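Local coordinates for water-Soluble Chlorophyll Protein (Brassica oleracea var. botrytis, PDB 6S2Z) that binds chlorophyll in a water-soluble tetramer built from Kunitz-type beta-trefoil subunits and probably acts as a chlorophyll carrier, at residues 23-28 / 45-50. Numbering follows the deposited sequence.
With CHL (chlorophyll b), chain B.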
# COMPACT_ATOMS: atom_id res chain seq x y z
N ALA A 23 8.34 -18.66 -21.11
CA ALA A 23 9.01 -19.94 -21.34
C ALA A 23 10.40 -19.91 -20.69
O ALA A 23 10.99 -18.85 -20.46
CB ALA A 23 9.07 -20.25 -22.81
N LYS A 24 10.90 -21.11 -20.38
CA LYS A 24 12.19 -21.24 -19.72
C LYS A 24 12.25 -20.21 -18.59
O LYS A 24 13.04 -19.27 -18.64
CB LYS A 24 13.34 -21.04 -20.72
CG LYS A 24 13.58 -22.17 -21.73
CD LYS A 24 14.54 -21.81 -22.88
CE LYS A 24 15.30 -20.51 -22.67
NZ LYS A 24 16.60 -20.47 -23.38
N SER A 25 11.38 -20.38 -17.59
CA SER A 25 11.38 -19.51 -16.42
C SER A 25 10.93 -20.29 -15.18
O SER A 25 10.23 -21.29 -15.30
CB SER A 25 10.51 -18.30 -16.66
OG SER A 25 10.20 -17.65 -15.45
N ASN A 26 11.35 -19.80 -14.01
CA ASN A 26 10.96 -20.39 -12.73
C ASN A 26 9.77 -19.64 -12.14
O ASN A 26 9.30 -19.97 -11.07
CB ASN A 26 12.08 -20.33 -11.68
CG ASN A 26 13.14 -21.39 -11.90
OD1 ASN A 26 12.84 -22.59 -11.89
ND2 ASN A 26 14.37 -20.95 -12.11
N GLY A 27 9.32 -18.58 -12.83
CA GLY A 27 8.22 -17.80 -12.32
C GLY A 27 6.90 -18.30 -12.89
O GLY A 27 6.87 -19.21 -13.72
N GLY A 28 5.80 -17.67 -12.44
CA GLY A 28 4.48 -18.02 -12.92
C GLY A 28 4.10 -17.20 -14.14
O GLY A 28 4.96 -16.80 -14.91
N ILE A 45 1.60 -4.80 -16.44
CA ILE A 45 1.56 -6.25 -16.53
C ILE A 45 2.95 -6.76 -16.19
O ILE A 45 3.95 -6.19 -16.59
CB ILE A 45 1.11 -6.72 -17.93
CG1 ILE A 45 -0.12 -5.96 -18.41
CG2 ILE A 45 0.88 -8.23 -17.95
CD1 ILE A 45 -0.72 -6.51 -19.71
N THR A 46 2.98 -7.84 -15.40
CA THR A 46 4.18 -8.28 -14.73
C THR A 46 4.19 -9.80 -14.80
O THR A 46 3.12 -10.43 -14.82
CB THR A 46 4.14 -7.80 -13.26
OG1 THR A 46 3.98 -6.38 -13.28
CG2 THR A 46 5.38 -8.17 -12.48
N GLN A 47 5.39 -10.41 -14.82
CA GLN A 47 5.43 -11.83 -14.55
C GLN A 47 5.54 -12.00 -13.04
O GLN A 47 6.45 -11.46 -12.43
CB GLN A 47 6.59 -12.55 -15.25
CG GLN A 47 6.60 -14.04 -14.96
CD GLN A 47 7.85 -14.78 -15.37
OE1 GLN A 47 8.86 -14.19 -15.74
NE2 GLN A 47 7.78 -16.10 -15.30
N THR A 48 4.62 -12.76 -12.45
CA THR A 48 4.76 -13.02 -11.03
C THR A 48 6.02 -13.85 -10.81
O THR A 48 6.32 -14.70 -11.64
CB THR A 48 3.52 -13.69 -10.42
OG1 THR A 48 3.81 -13.98 -9.05
CG2 THR A 48 3.11 -14.98 -11.11
N LEU A 49 6.72 -13.63 -9.69
CA LEU A 49 7.93 -14.39 -9.40
C LEU A 49 7.61 -15.76 -8.83
O LEU A 49 8.47 -16.64 -8.87
CB LEU A 49 8.77 -13.58 -8.41
CG LEU A 49 9.43 -12.31 -8.99
CD1 LEU A 49 10.05 -11.49 -7.85
CD2 LEU A 49 10.47 -12.65 -10.08
N LEU A 50 6.40 -15.95 -8.29
CA LEU A 50 6.02 -17.14 -7.52
C LEU A 50 5.81 -18.33 -8.46
O LEU A 50 5.01 -18.26 -9.38
CB LEU A 50 4.78 -16.85 -6.67
CG LEU A 50 4.84 -15.61 -5.75
CD1 LEU A 50 3.67 -15.60 -4.77
CD2 LEU A 50 6.14 -15.54 -4.98
MG CHL B . -2.03 -8.02 -9.33
CHA CHL B . -0.03 -10.69 -8.69
CHB CHL B . 0.10 -6.16 -7.49
CHC CHL B . -4.27 -5.49 -9.40
CHD CHL B . -4.54 -10.22 -10.41
NA CHL B . -0.22 -8.28 -8.49
C1A CHL B . 0.46 -9.33 -8.44
C2A CHL B . 1.85 -9.17 -7.96
C3A CHL B . 1.81 -7.79 -7.40
C4A CHL B . 0.47 -7.37 -7.82
CMA CHL B . 1.90 -7.82 -5.90
CAA CHL B . 2.94 -9.50 -8.97
CBA CHL B . 4.35 -9.18 -8.53
CGA CHL B . 5.11 -10.22 -7.77
O1A CHL B . 5.67 -11.07 -8.33
O2A CHL B . 5.23 -10.13 -6.36
NB CHL B . -2.06 -6.10 -8.58
C1B CHL B . -1.15 -5.49 -7.83
C2B CHL B . -1.46 -4.14 -7.38
C3B CHL B . -2.76 -3.97 -7.96
C4B CHL B . -3.03 -5.21 -8.67
CMB CHL B . -0.65 -3.21 -6.54
CAB CHL B . -3.63 -2.79 -7.88
CBB CHL B . -3.89 -2.17 -6.79
NC CHL B . -4.05 -7.86 -9.81
C1C CHL B . -4.80 -6.79 -9.78
C2C CHL B . -6.18 -7.01 -10.19
C3C CHL B . -6.27 -8.39 -10.50
C4C CHL B . -4.91 -8.81 -10.21
CMC CHL B . -7.33 -6.10 -10.29
OMC CHL B . -7.23 -4.94 -10.08
CAC CHL B . -7.47 -9.17 -10.95
CBC CHL B . -8.26 -9.64 -9.78
ND CHL B . -2.32 -10.03 -9.56
C1D CHL B . -3.29 -10.81 -9.95
C2D CHL B . -2.94 -12.25 -9.88
C3D CHL B . -1.59 -12.13 -9.38
C4D CHL B . -1.34 -10.87 -9.24
CMD CHL B . -3.62 -13.53 -10.25
CAD CHL B . -0.41 -12.92 -8.97
OBD CHL B . -0.31 -14.15 -9.03
CBD CHL B . 0.64 -11.99 -8.52
CGD CHL B . 1.14 -12.33 -7.16
O1D CHL B . 2.23 -12.69 -6.98
O2D CHL B . 0.33 -12.24 -6.02
CED CHL B . 0.71 -12.83 -4.83
C1 CHL B . 5.10 -11.15 -5.40
C2 CHL B . 5.36 -10.49 -4.09
C3 CHL B . 4.73 -10.86 -2.98
C4 CHL B . 3.78 -11.98 -3.01
C5 CHL B . 4.98 -10.17 -1.70
C6 CHL B . 3.71 -9.53 -1.22
C7 CHL B . 2.98 -8.70 -2.25
C8 CHL B . 1.71 -8.13 -1.65
C9 CHL B . 0.47 -8.84 -2.13
C10 CHL B . 1.62 -6.64 -1.88
C11 CHL B . 2.61 -5.95 -1.00
C12 CHL B . 2.20 -4.52 -0.85
C13 CHL B . 3.35 -3.62 -0.44
C14 CHL B . 3.83 -3.90 0.96
C15 CHL B . 2.92 -2.18 -0.56
C16 CHL B . 4.11 -1.24 -0.54
C17 CHL B . 3.70 0.22 -0.60
C18 CHL B . 4.87 1.08 -1.01
C19 CHL B . 4.43 2.17 -1.93
C20 CHL B . 5.45 1.70 0.20
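Gln47 reaches out from the end of strand 44-47 and joins it to an ST turn at Ser25-Gly27, in the loop between strands 18-22 and 30-33 of this Kunitz-type beta-trefoil. Its CG stands anti to the backbone N (chi1 -179°) and the chain runs on extended, which carries the amide across to the loop. There Gln47 NE2 donates twice, to Ser25 OG and to Gly28 O, each at 2.9 Å. Both acceptors lie close to the amide plane, and NE2 approaches Gly28 O in the carbonyl plane, so the two bonds together fix the rotation of the amide. Ser25 OG in turn accepts from Gly27 N at 2.9 Å, the bond that closes the turn. Beyond the glutamine, Gly28 N donates to Thr48 O over 3.1 Å, tilted 37° above the carbonyl plane, while Thr48 CG2 packs 3.8 Å from Gly28 CA. With no side chain between them, the backbones meet directly, Gly27 CA lying 3.6 Å from Leu49 O. The far side of 48-50 faces the pigment, and Leu49 and Leu50 also pack on Ile86 of a second subunit. Leu49 N donates to chlorophyll O1A at 3.1 Å. Thr48 OG1, standing opposite its backbone N (chi1 176°), turns to the other ester of the chlorophyll and donates to carbonyl oxygen O1D at 2.9 Å.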